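Local coordinates for protein putative cytochrome P450 154A1 (Streptomyces coelicolor, PDB 1ODO) that belongs to the cytochrome P450 family and enfolds a haem group, here modelled together with 4-phenyl-1H-imidazole, at residues T23-G28 with N323-W328; Q39-S44 with D305-A310; L48-L53 with F347-H352. One frame throughout, in Å; residues are numbered along the deposited sequence.

Contact 1 (T23-G28 with N323-W328); sequences TLREGG and NRHPDW
R25 lays one face of its guanidinium over the backbone carbonyl of R324, CZ standing 3.5 Å from R324 O. The oxygen sits above the middle of the plane, where no N-H points, so the pair is an electrostatic stacking of a positive flat group on a carbonyl dipole and not a hydrogen bond. The same face also meets CA of H325. Around it the arginine is packed by carbon: R25 NH1 touches CB of R324 at 3.6 Å, R25 NE touches CD of P326 at 3.7 Å, and R25 CD lies 4.0 Å from both CA and CD2 of H325. The chain bends at chi3 (-52°), and the guanidinium lies flat over R324 O. Arginine suits this place because its long aliphatic part spans the gap while its head also bonds; NH1 is held by A321 O, just before the loop.

R324 crosses R25 at about a right angle and runs away from it, leaving R25 NH1 and R324 NE 6.3 Å apart. D333 pairs with R324 NH1 in a salt bridge, which would offset its charge and probably eases any repulsion. H325 is steadied from its own loop: ND1 accepts a hydrogen bond from the backbone N-H of D327, N to ND1 3.2 Å. P326, next along the loop, lies beside R25. On the other segment, R25 opens a type I turn to G28, whose positive phi is easily met by glycine.

Here the C-terminal end of helix 17-25 leans on the loop that follows helix 319-322. R284, the arginine of the ExxR motif in helix 275-285, is hydrogen-bonded to N323 O, H325 and W328 reach P46 of helix 46-52, and L24 packs on strand 8-9.

Contact 2 (Q39-S44 with D305-A310); sequences QAWSVS and DGRTIA
W41 reaches out from strand 38-43 to meet I309, T308 and R307 in turn. Its CB points at the other segment, and with CG beside the backbone N (chi1 -73°) the indole lies along segment 305-310, from I309 toward R307. The five-membered ring comes first. I309 CG1 stands over its face in a CH-pi contact, 3.9 Å from the centroid and 11° off the normal, while I309 CG2 touches W41 CD1 at 3.7 Å; a branched residue can thus use both of its arms on one ring. NE1, the single polar atom of the indole, is buried here but bonded to E313 OE1. Along the benzene ring, W41 CZ2 passes T308 O at 3.7 Å.

At the far rim, CZ3 and CH2 come up to the guanidinium of R307, with R307 NH1 3.7 Å from W41 CZ3. The two planes stand 80° apart: the indole presents its edge to the guanidinium face, so this is no cation-pi stack. D305 probably fixes the rotation of the guanidinium. Its OD2 takes R307 NE at 2.8 Å through the syn lone pair, in a salt bridge, while OD1 accepts a hydrogen bond from the backbone N-H of R307, N to OD1 2.8 Å, and closes an Asx turn. G306, with positive phi, accommodates the tight bend between them.

W32 of strand 30-35 meets the W41 ring edge-to-face. Strands 301-302 and 308-309 form a small beta hairpin, which packs beside the large mixed sheet, as in the mainly beta region of the cytochrome P450 fold.

Contact 3 (L48-L53 with F347-H352); sequences LLKQLL and FGHGVH. With HEM (protoporphyrin IX containing Fe), chain B.
K50 stretches across H349 at about a right angle, its aliphatic chain passing over one face of the imidazole. CG sits over the ring centre in a CH-pi contact, 3.8 Å from the centroid and 13° off the normal. H349 has CG anti to the backbone N (chi1 -176°), which carries the ring out to the lysine; K50 is extended beyond CG, its NZ passing on, 4.9 Å from H349 NE2. L53 crosses the histidine obliquely and meets it by carbons: CB touches H349 O at 3.5 Å, and CD1 meets H349 CB at 3.9 Å. The loop F347-H352 belongs to the FxxGxxxC haem-binding signature of cytochromes P450, whose cysteine, C354 by position, is expected to be the thiolate ligand, as in other P450s. Glycine suits the positive phi at 348 and 350, and lets G350 CA come to 4.3 Å from L53 O. That oxygen receives a water, which accepts a hydrogen bond from V351 N-H, 2.9 Å from N. On the haem side, F347 sets CE2 3.6 Å from C3C of the porphyrin, and H352 donates ND1 to the propionate O1A at 2.8 Å, in its ring plane and nearly straight (167°).

How the contacts relate
From the N terminus the chain passes helix 17-25, strand 38-43 and helix 46-52, and each gains a partner roughly 260 to 300 residues on. Contact 2 closes first, when hairpin strand 308-309 returns to strand 38-43, and it nests inside the larger loop closed by contact 1 at 323-328. Contact 3 crosses both: it starts within their loops at helix 46-52 and closes beyond them at 347-352, on the haem. S44 joins contacts 1 and 2 by packing on R25 and H325; V43 joins contacts 2 and 3 through L48, L49 and L52; W328 meets K50. Contact 1 ties helix 17-25 to a loop, contact 2 sheet to hairpin, contact 3 helix 46-52 to the haem-binding loop.

Contact 1 (T23-G28 with N323-W328)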
loop_
_atom_site.group_PDB
_atom_site.type_symbol
_atom_site.label_atom_id
_atom_site.label_comp_id
_atom_site.label_asym_id
_atom_site.label_seq_id
_atom_site.Cartn_x
_atom_site.Cartn_y
_atom_site.Cartn_z
ATOM N N THR A 23 -9.333 18.426 7.462
ATOM C CA THR A 23 -10.221 19.064 6.504
ATOM C C THR A 23 -11.302 18.096 6.027
ATOM O O THR A 23 -12.475 18.463 5.923
ATOM C CB THR A 23 -9.423 19.591 5.300
ATOM O OG1 THR A 23 -8.404 20.486 5.768
ATOM C CG2 THR A 23 -10.337 20.332 4.333
ATOM N N LEU A 24 -10.914 16.858 5.743
ATOM C CA LEU A 24 -11.883 15.876 5.285
ATOM C C LEU A 24 -12.876 15.520 6.385
ATOM O O LEU A 24 -14.083 15.498 6.154
ATOM C CB LEU A 24 -11.173 14.608 4.806
ATOM C CG LEU A 24 -10.502 14.662 3.430
ATOM C CD1 LEU A 24 -9.619 13.427 3.230
ATOM C CD2 LEU A 24 -11.583 14.735 2.347
ATOM N N ARG A 25 -12.376 15.243 7.586
ATOM C CA ARG A 25 -13.269 14.890 8.681
ATOM C C ARG A 25 -14.184 16.049 9.094
ATOM O O ARG A 25 -15.195 15.847 9.768
ATOM C CB ARG A 25 -12.467 14.366 9.880
ATOM C CG ARG A 25 -11.878 12.957 9.657
ATOM C CD ARG A 25 -11.717 12.223 10.984
ATOM N NE ARG A 25 -10.976 13.046 11.932
ATOM C CZ ARG A 25 -9.651 13.087 12.023
ATOM N NH1 ARG A 25 -8.898 12.326 11.234
ATOM N NH2 ARG A 25 -9.077 13.931 12.872
ATOM N N GLU A 26 -13.830 17.258 8.674
ATOM C CA GLU A 26 -14.614 18.450 8.986
ATOM C C GLU A 26 -15.975 18.355 8.279
ATOM O O GLU A 26 -16.953 18.980 8.693
ATOM C CB GLU A 26 -13.849 19.681 8.491
ATOM C CG GLU A 26 -14.472 21.016 8.781
ATOM C CD GLU A 26 -13.631 22.159 8.228
ATOM O OE1 GLU A 26 -12.393 22.109 8.380
ATOM O OE2 GLU A 26 -14.209 23.104 7.650
ATOM N N GLY A 27 -16.031 17.560 7.212
ATOM C CA GLY A 27 -17.274 17.408 6.471
ATOM C C GLY A 27 -18.210 16.328 6.987
ATOM O O GLY A 27 -19.232 16.036 6.368
ATOM N N GLY A 28 -17.874 15.740 8.127
ATOM C CA GLY A 28 -18.717 14.697 8.678
ATOM C C GLY A 28 -18.246 13.340 8.183
ATOM O O GLY A 28 -17.101 13.202 7.736
ATOM N N ASN A 323 -8.504 6.188 10.217
ATOM C CA ASN A 323 -7.736 5.586 11.304
ATOM C C ASN A 323 -7.571 6.546 12.478
ATOM O O ASN A 323 -7.248 6.124 13.586
ATOM C CB ASN A 323 -6.348 5.159 10.823
ATOM C CG ASN A 323 -6.371 3.882 9.999
ATOM O OD1 ASN A 323 -7.390 3.193 9.910
ATOM N ND2 ASN A 323 -5.229 3.551 9.403
ATOM N N ARG A 324 -7.785 7.835 12.225
ATOM C CA ARG A 324 -7.657 8.857 13.264
ATOM C C ARG A 324 -8.993 9.462 13.671
ATOM O O ARG A 324 -9.036 10.525 14.296
ATOM C CB ARG A 324 -6.712 9.967 12.786
ATOM C CG ARG A 324 -5.232 9.552 12.736
ATOM C CD ARG A 324 -4.448 10.455 11.790
ATOM N NE ARG A 324 -3.007 10.194 11.775
ATOM C CZ ARG A 324 -2.103 10.974 12.361
ATOM N NH1 ARG A 324 -2.490 12.062 13.018
ATOM N NH2 ARG A 324 -0.810 10.695 12.263
ATOM N N HIS A 325 -10.084 8.787 13.321
ATOM C CA HIS A 325 -11.421 9.272 13.656
ATOM C C HIS A 325 -11.582 9.240 15.175
ATOM O O HIS A 325 -11.381 8.205 15.811
ATOM C CB HIS A 325 -12.473 8.398 12.969
ATOM C CG HIS A 325 -13.845 8.998 12.961
ATOM N ND1 HIS A 325 -14.638 9.056 14.086
ATOM C CD2 HIS A 325 -14.561 9.569 11.964
ATOM C CE1 HIS A 325 -15.786 9.638 13.781
ATOM N NE2 HIS A 325 -15.764 9.957 12.500
ATOM N N PRO A 326 -11.956 10.384 15.776
ATOM C CA PRO A 326 -12.136 10.527 17.225
ATOM C C PRO A 326 -13.143 9.623 17.933
ATOM O O PRO A 326 -13.088 9.485 19.157
ATOM C CB PRO A 326 -12.454 12.013 17.386
ATOM C CG PRO A 326 -13.171 12.340 16.116
ATOM C CD PRO A 326 -12.330 11.627 15.078
ATOM N N ASP A 327 -14.073 9.023 17.196
ATOM C CA ASP A 327 -15.047 8.142 17.835
ATOM C C ASP A 327 -14.521 6.710 17.817
ATOM O O ASP A 327 -15.097 5.817 18.435
ATOM C CB ASP A 327 -16.410 8.221 17.134
ATOM C CG ASP A 327 -17.425 9.040 17.924
ATOM O OD1 ASP A 327 -17.019 10.045 18.546
ATOM O OD2 ASP A 327 -18.625 8.689 17.917
ATOM N N TRP A 328 -13.416 6.497 17.107
ATOM C CA TRP A 328 -12.823 5.162 17.021
ATOM C C TRP A 328 -11.686 4.994 18.029
ATOM O O TRP A 328 -11.652 4.021 18.789
ATOM C CB TRP A 328 -12.282 4.905 15.612
ATOM C CG TRP A 328 -12.007 3.451 15.328
ATOM C CD1 TRP A 328 -12.309 2.383 16.130
ATOM C CD2 TRP A 328 -11.435 2.904 14.133
ATOM N NE1 TRP A 328 -11.965 1.206 15.504
ATOM C CE2 TRP A 328 -11.428 1.496 14.277
ATOM C CE3 TRP A 328 -10.930 3.465 12.954
ATOM C CZ2 TRP A 328 -10.936 0.643 13.282
ATOM C CZ3 TRP A 328 -10.440 2.614 11.965
ATOM C CH2 TRP A 328 -10.447 1.221 12.136
#

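Contact 2 (Q39-S44 with D305-A310)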
loop_
_atom_site.group_PDB
_atom_site.type_symbol
_atom_site.label_atom_id
_atom_site.label_comp_id
_atom_site.label_asym_id
_atom_site.label_seq_id
_atom_site.Cartn_x
_atom_site.Cartn_y
_atom_site.Cartn_z
ATOM N N GLN A 39 -14.814 13.383 -9.419
ATOM C CA GLN A 39 -15.477 13.674 -8.153
ATOM C C GLN A 39 -16.011 12.394 -7.527
ATOM O O GLN A 39 -16.599 11.550 -8.205
ATOM C CB GLN A 39 -16.619 14.672 -8.351
ATOM C CG GLN A 39 -16.171 16.052 -8.819
ATOM C CD GLN A 39 -15.765 16.074 -10.278
ATOM O OE1 GLN A 39 -16.576 15.801 -11.162
ATOM N NE2 GLN A 39 -14.504 16.403 -10.540
ATOM N N ALA A 40 -15.804 12.253 -6.225
ATOM C CA ALA A 40 -16.266 11.066 -5.526
ATOM C C ALA A 40 -16.516 11.348 -4.060
ATOM O O ALA A 40 -16.111 12.384 -3.527
ATOM C CB ALA A 40 -15.231 9.956 -5.655
ATOM N N TRP A 41 -17.182 10.406 -3.409
ATOM C CA TRP A 41 -17.480 10.545 -1.998
ATOM C C TRP A 41 -16.327 10.005 -1.168
ATOM O O TRP A 41 -16.074 8.801 -1.170
ATOM C CB TRP A 41 -18.738 9.760 -1.627
ATOM C CG TRP A 41 -20.011 10.363 -2.119
ATOM C CD1 TRP A 41 -20.727 9.985 -3.218
ATOM C CD2 TRP A 41 -20.738 11.437 -1.513
ATOM N NE1 TRP A 41 -21.862 10.754 -3.331
ATOM C CE2 TRP A 41 -21.894 11.653 -2.298
ATOM C CE3 TRP A 41 -20.527 12.237 -0.381
ATOM C CZ2 TRP A 41 -22.843 12.639 -1.987
ATOM C CZ3 TRP A 41 -21.472 13.220 -0.069
ATOM C CH2 TRP A 41 -22.616 13.409 -0.873
ATOM N N SER A 42 -15.605 10.891 -0.489
ATOM C CA SER A 42 -14.499 10.451 0.349
ATOM C C SER A 42 -15.198 10.070 1.643
ATOM O O SER A 42 -15.973 10.857 2.180
ATOM C CB SER A 42 -13.523 11.589 0.639
ATOM O OG SER A 42 -12.827 11.334 1.855
ATOM N N VAL A 43 -14.954 8.862 2.135
ATOM C CA VAL A 43 -15.582 8.421 3.372
ATOM C C VAL A 43 -14.493 8.180 4.411
ATOM O O VAL A 43 -13.560 7.416 4.163
ATOM C CB VAL A 43 -16.379 7.111 3.158
ATOM C CG1 VAL A 43 -16.971 6.639 4.478
ATOM C CG2 VAL A 43 -17.480 7.331 2.129
ATOM N N SER A 44 -14.596 8.836 5.564
ATOM C CA SER A 44 -13.591 8.656 6.607
ATOM C C SER A 44 -14.154 8.216 7.961
ATOM O O SER A 44 -13.427 8.166 8.950
ATOM C CB SER A 44 -12.733 9.925 6.757
ATOM O OG SER A 44 -13.526 11.081 6.962
ATOM N N ASP A 305 -26.321 11.658 7.147
ATOM C CA ASP A 305 -26.951 12.972 7.239
ATOM C C ASP A 305 -28.197 13.145 6.375
ATOM O O ASP A 305 -28.752 14.237 6.299
ATOM C CB ASP A 305 -25.936 14.071 6.908
ATOM C CG ASP A 305 -25.480 14.036 5.457
ATOM O OD1 ASP A 305 -25.921 13.143 4.702
ATOM O OD2 ASP A 305 -24.674 14.912 5.079
ATOM N N GLY A 306 -28.638 12.074 5.725
ATOM C CA GLY A 306 -29.818 12.180 4.891
ATOM C C GLY A 306 -29.491 12.350 3.424
ATOM O O GLY A 306 -30.372 12.238 2.569
ATOM N N ARG A 307 -28.234 12.648 3.116
ATOM C CA ARG A 307 -27.855 12.815 1.723
ATOM C C ARG A 307 -27.783 11.423 1.111
ATOM O O ARG A 307 -27.845 10.422 1.827
ATOM C CB ARG A 307 -26.521 13.550 1.600
ATOM C CG ARG A 307 -26.666 15.059 1.786
ATOM C CD ARG A 307 -25.371 15.778 1.462
ATOM N NE ARG A 307 -24.313 15.419 2.397
ATOM C CZ ARG A 307 -23.041 15.776 2.256
ATOM N NH1 ARG A 307 -22.668 16.505 1.209
ATOM N NH2 ARG A 307 -22.148 15.410 3.164
ATOM N N THR A 308 -27.642 11.359 -0.205
ATOM C CA THR A 308 -27.579 10.075 -0.888
ATOM C C THR A 308 -26.412 9.875 -1.840
ATOM O O THR A 308 -26.035 10.788 -2.576
ATOM C CB THR A 308 -28.863 9.856 -1.736
ATOM O OG1 THR A 308 -30.019 9.897 -0.894
ATOM C CG2 THR A 308 -28.810 8.518 -2.467
ATOM N N ILE A 309 -25.833 8.678 -1.808
ATOM C CA ILE A 309 -24.731 8.368 -2.701
ATOM C C ILE A 309 -25.568 7.748 -3.813
ATOM O O ILE A 309 -26.052 6.620 -3.681
ATOM C CB ILE A 309 -23.774 7.307 -2.135
ATOM C CG1 ILE A 309 -23.008 7.878 -0.938
ATOM C CG2 ILE A 309 -22.795 6.865 -3.227
ATOM C CD1 ILE A 309 -21.961 6.933 -0.367
ATOM N N ALA A 310 -25.772 8.502 -4.886
ATOM C CA ALA A 310 -26.568 8.030 -6.017
ATOM C C ALA A 310 -25.951 6.852 -6.754
ATOM O O ALA A 310 -24.730 6.708 -6.807
ATOM C CB ALA A 310 -26.810 9.182 -6.991
#

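Contact 3 (L48-L53 with F347-H352)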
loop_
_atom_site.group_PDB
_atom_site.type_symbol
_atom_site.label_atom_id
_atom_site.label_comp_id
_atom_site.label_asym_id
_atom_site.label_seq_id
_atom_site.Cartn_x
_atom_site.Cartn_y
_atom_site.Cartn_z
ATOM N N LEU A 48 -19.108 3.672 8.967
ATOM C CA LEU A 48 -19.743 3.744 7.659
ATOM C C LEU A 48 -18.870 3.054 6.613
ATOM O O LEU A 48 -19.361 2.306 5.766
ATOM C CB LEU A 48 -19.966 5.211 7.267
ATOM C CG LEU A 48 -20.515 5.475 5.862
ATOM C CD1 LEU A 48 -21.857 4.767 5.687
ATOM C CD2 LEU A 48 -20.677 6.984 5.653
ATOM N N LEU A 49 -17.569 3.296 6.675
ATOM C CA LEU A 49 -16.666 2.683 5.712
ATOM C C LEU A 49 -16.757 1.150 5.770
ATOM O O LEU A 49 -16.868 0.496 4.735
ATOM C CB LEU A 49 -15.233 3.168 5.963
ATOM C CG LEU A 49 -14.195 3.007 4.848
ATOM C CD1 LEU A 49 -14.780 3.396 3.490
ATOM C CD2 LEU A 49 -12.985 3.884 5.181
ATOM N N LYS A 50 -16.730 0.577 6.968
ATOM C CA LYS A 50 -16.816 -0.878 7.099
ATOM C C LYS A 50 -18.130 -1.417 6.540
ATOM O O LYS A 50 -18.174 -2.524 5.996
ATOM C CB LYS A 50 -16.661 -1.301 8.559
ATOM C CG LYS A 50 -15.232 -1.205 9.076
ATOM C CD LYS A 50 -15.175 -1.611 10.536
ATOM C CE LYS A 50 -13.757 -1.667 11.055
ATOM N NZ LYS A 50 -13.764 -2.045 12.499
ATOM N N GLN A 51 -19.204 -0.646 6.680
ATOM C CA GLN A 51 -20.497 -1.083 6.165
ATOM C C GLN A 51 -20.448 -1.066 4.638
ATOM O O GLN A 51 -20.899 -2.005 3.983
ATOM C CB GLN A 51 -21.614 -0.162 6.665
ATOM C CG GLN A 51 -21.734 -0.156 8.176
ATOM C CD GLN A 51 -22.763 0.826 8.686
ATOM O OE1 GLN A 51 -22.937 1.908 8.122
ATOM N NE2 GLN A 51 -23.439 0.464 9.773
ATOM N N LEU A 52 -19.890 -0.001 4.070
ATOM C CA LEU A 52 -19.796 0.101 2.617
ATOM C C LEU A 52 -18.891 -0.988 2.046
ATOM O O LEU A 52 -19.183 -1.561 0.996
ATOM C CB LEU A 52 -19.260 1.477 2.210
ATOM C CG LEU A 52 -20.188 2.656 2.529
ATOM C CD1 LEU A 52 -19.457 3.962 2.255
ATOM C CD2 LEU A 52 -21.461 2.560 1.683
ATOM N N LEU A 53 -17.798 -1.275 2.751
ATOM C CA LEU A 53 -16.838 -2.293 2.326
ATOM C C LEU A 53 -17.320 -3.745 2.449
ATOM O O LEU A 53 -16.614 -4.671 2.044
ATOM C CB LEU A 53 -15.531 -2.123 3.107
ATOM C CG LEU A 53 -14.765 -0.815 2.864
ATOM C CD1 LEU A 53 -13.562 -0.713 3.807
ATOM C CD2 LEU A 53 -14.304 -0.775 1.420
ATOM N N PHE A 347 -5.208 -1.904 5.829
ATOM C CA PHE A 347 -5.327 -2.995 4.856
ATOM C C PHE A 347 -6.735 -3.158 4.299
ATOM O O PHE A 347 -7.008 -4.101 3.559
ATOM C CB PHE A 347 -4.923 -4.321 5.499
ATOM C CG PHE A 347 -3.467 -4.414 5.856
ATOM C CD1 PHE A 347 -3.076 -4.721 7.157
ATOM C CD2 PHE A 347 -2.486 -4.252 4.882
ATOM C CE1 PHE A 347 -1.727 -4.871 7.482
ATOM C CE2 PHE A 347 -1.139 -4.399 5.198
ATOM C CZ PHE A 347 -0.760 -4.711 6.503
ATOM N N GLY A 348 -7.633 -2.251 4.650
ATOM C CA GLY A 348 -8.987 -2.366 4.154
ATOM C C GLY A 348 -9.840 -3.179 5.108
ATOM O O GLY A 348 -9.490 -3.357 6.274
ATOM N N HIS A 349 -10.956 -3.693 4.607
ATOM C CA HIS A 349 -11.864 -4.484 5.428
ATOM C C HIS A 349 -12.767 -5.272 4.501
ATOM O O HIS A 349 -13.217 -4.751 3.490
ATOM C CB HIS A 349 -12.709 -3.534 6.290
ATOM C CG HIS A 349 -13.629 -4.227 7.246
ATOM N ND1 HIS A 349 -14.991 -4.301 7.050
ATOM C CD2 HIS A 349 -13.382 -4.862 8.417
ATOM C CE1 HIS A 349 -15.545 -4.949 8.060
ATOM N NE2 HIS A 349 -14.590 -5.300 8.904
ATOM N N GLY A 350 -13.031 -6.529 4.833
ATOM C CA GLY A 350 -13.896 -7.318 3.976
ATOM C C GLY A 350 -13.185 -8.246 3.011
ATOM O O GLY A 350 -12.025 -8.609 3.217
ATOM N N VAL A 351 -13.884 -8.617 1.941
ATOM C CA VAL A 351 -13.336 -9.517 0.932
ATOM C C VAL A 351 -12.090 -9.039 0.203
ATOM O O VAL A 351 -11.294 -9.858 -0.258
ATOM C CB VAL A 351 -14.410 -9.902 -0.115
ATOM C CG1 VAL A 351 -15.559 -10.616 0.579
ATOM C CG2 VAL A 351 -14.910 -8.670 -0.855
ATOM N N HIS A 352 -11.913 -7.725 0.107
ATOM C CA HIS A 352 -10.750 -7.158 -0.571
ATOM C C HIS A 352 -9.580 -6.898 0.385
ATOM O O HIS A 352 -8.530 -6.406 -0.034
ATOM C CB HIS A 352 -11.131 -5.849 -1.268
ATOM C CG HIS A 352 -12.064 -6.026 -2.427
ATOM N ND1 HIS A 352 -11.625 -6.331 -3.698
ATOM C CD2 HIS A 352 -13.413 -5.939 -2.508
ATOM C CE1 HIS A 352 -12.662 -6.421 -4.512
ATOM N NE2 HIS A 352 -13.759 -6.189 -3.815
HETATM C CHA HEM B . -5.167 -4.645 -1.596
HETATM C CHB HEM B . -1.263 -7.400 -2.194
HETATM C CHC HEM B . 1.135 -4.713 1.023
HETATM C CHD HEM B . -2.762 -1.961 1.589
HETATM C C1A HEM B . -4.339 -5.646 -2.042
HETATM C C2A HEM B . -4.680 -6.677 -3.017
HETATM C C3A HEM B . -3.592 -7.441 -3.189
HETATM C C4A HEM B . -2.540 -6.922 -2.325
HETATM C CMA HEM B . -3.430 -8.655 -4.121
HETATM C CAA HEM B . -6.059 -6.809 -3.699
HETATM C CBA HEM B . -7.038 -7.589 -2.802
HETATM C CGA HEM B . -8.446 -7.772 -3.368
HETATM O O1A HEM B . -8.903 -6.791 -4.055
HETATM O O2A HEM B . -9.041 -8.820 -3.126
HETATM C C1B HEM B . -0.269 -6.913 -1.385
HETATM C C2B HEM B . 1.069 -7.470 -1.306
HETATM C C3B HEM B . 1.753 -6.717 -0.398
HETATM C C4B HEM B . 0.850 -5.697 0.086
HETATM C CMB HEM B . 1.567 -8.683 -2.121
HETATM C CAB HEM B . 3.213 -6.857 0.074
HETATM C CBB HEM B . 3.511 -8.155 0.843
HETATM C C1C HEM B . 0.266 -3.726 1.467
HETATM C C2C HEM B . 0.624 -2.697 2.455
HETATM C C3C HEM B . -0.470 -1.918 2.612
HETATM C C4C HEM B . -1.495 -2.456 1.741
HETATM C CMC HEM B . 2.028 -2.602 3.128
HETATM C CAC HEM B . -0.711 -0.669 3.501
HETATM C CBC HEM B . -0.260 -0.759 4.963
HETATM C C1D HEM B . -3.758 -2.432 0.780
HETATM C C2D HEM B . -5.077 -1.858 0.645
HETATM C C3D HEM B . -5.754 -2.605 -0.259
HETATM C C4D HEM B . -4.860 -3.660 -0.679
HETATM C CMD HEM B . -5.568 -0.608 1.402
HETATM C CAD HEM B . -7.186 -2.348 -0.754
HETATM C CBD HEM B . -8.340 -2.596 0.223
HETATM C CGD HEM B . -9.613 -2.204 -0.496
HETATM O O1D HEM B . -10.210 -1.183 -0.134
HETATM O O2D HEM B . -9.956 -2.930 -1.457
HETATM N NA HEM B . -3.038 -5.827 -1.636
HETATM N NB HEM B . -0.378 -5.823 -0.529
HETATM N NC HEM B . -1.033 -3.559 1.053
HETATM N ND HEM B . -3.629 -3.544 -0.048
HETATM FE FE HEM B . -2.036 -4.686 -0.277
HETATM O O HOH W 1 -16.566 -7.430 2.035
#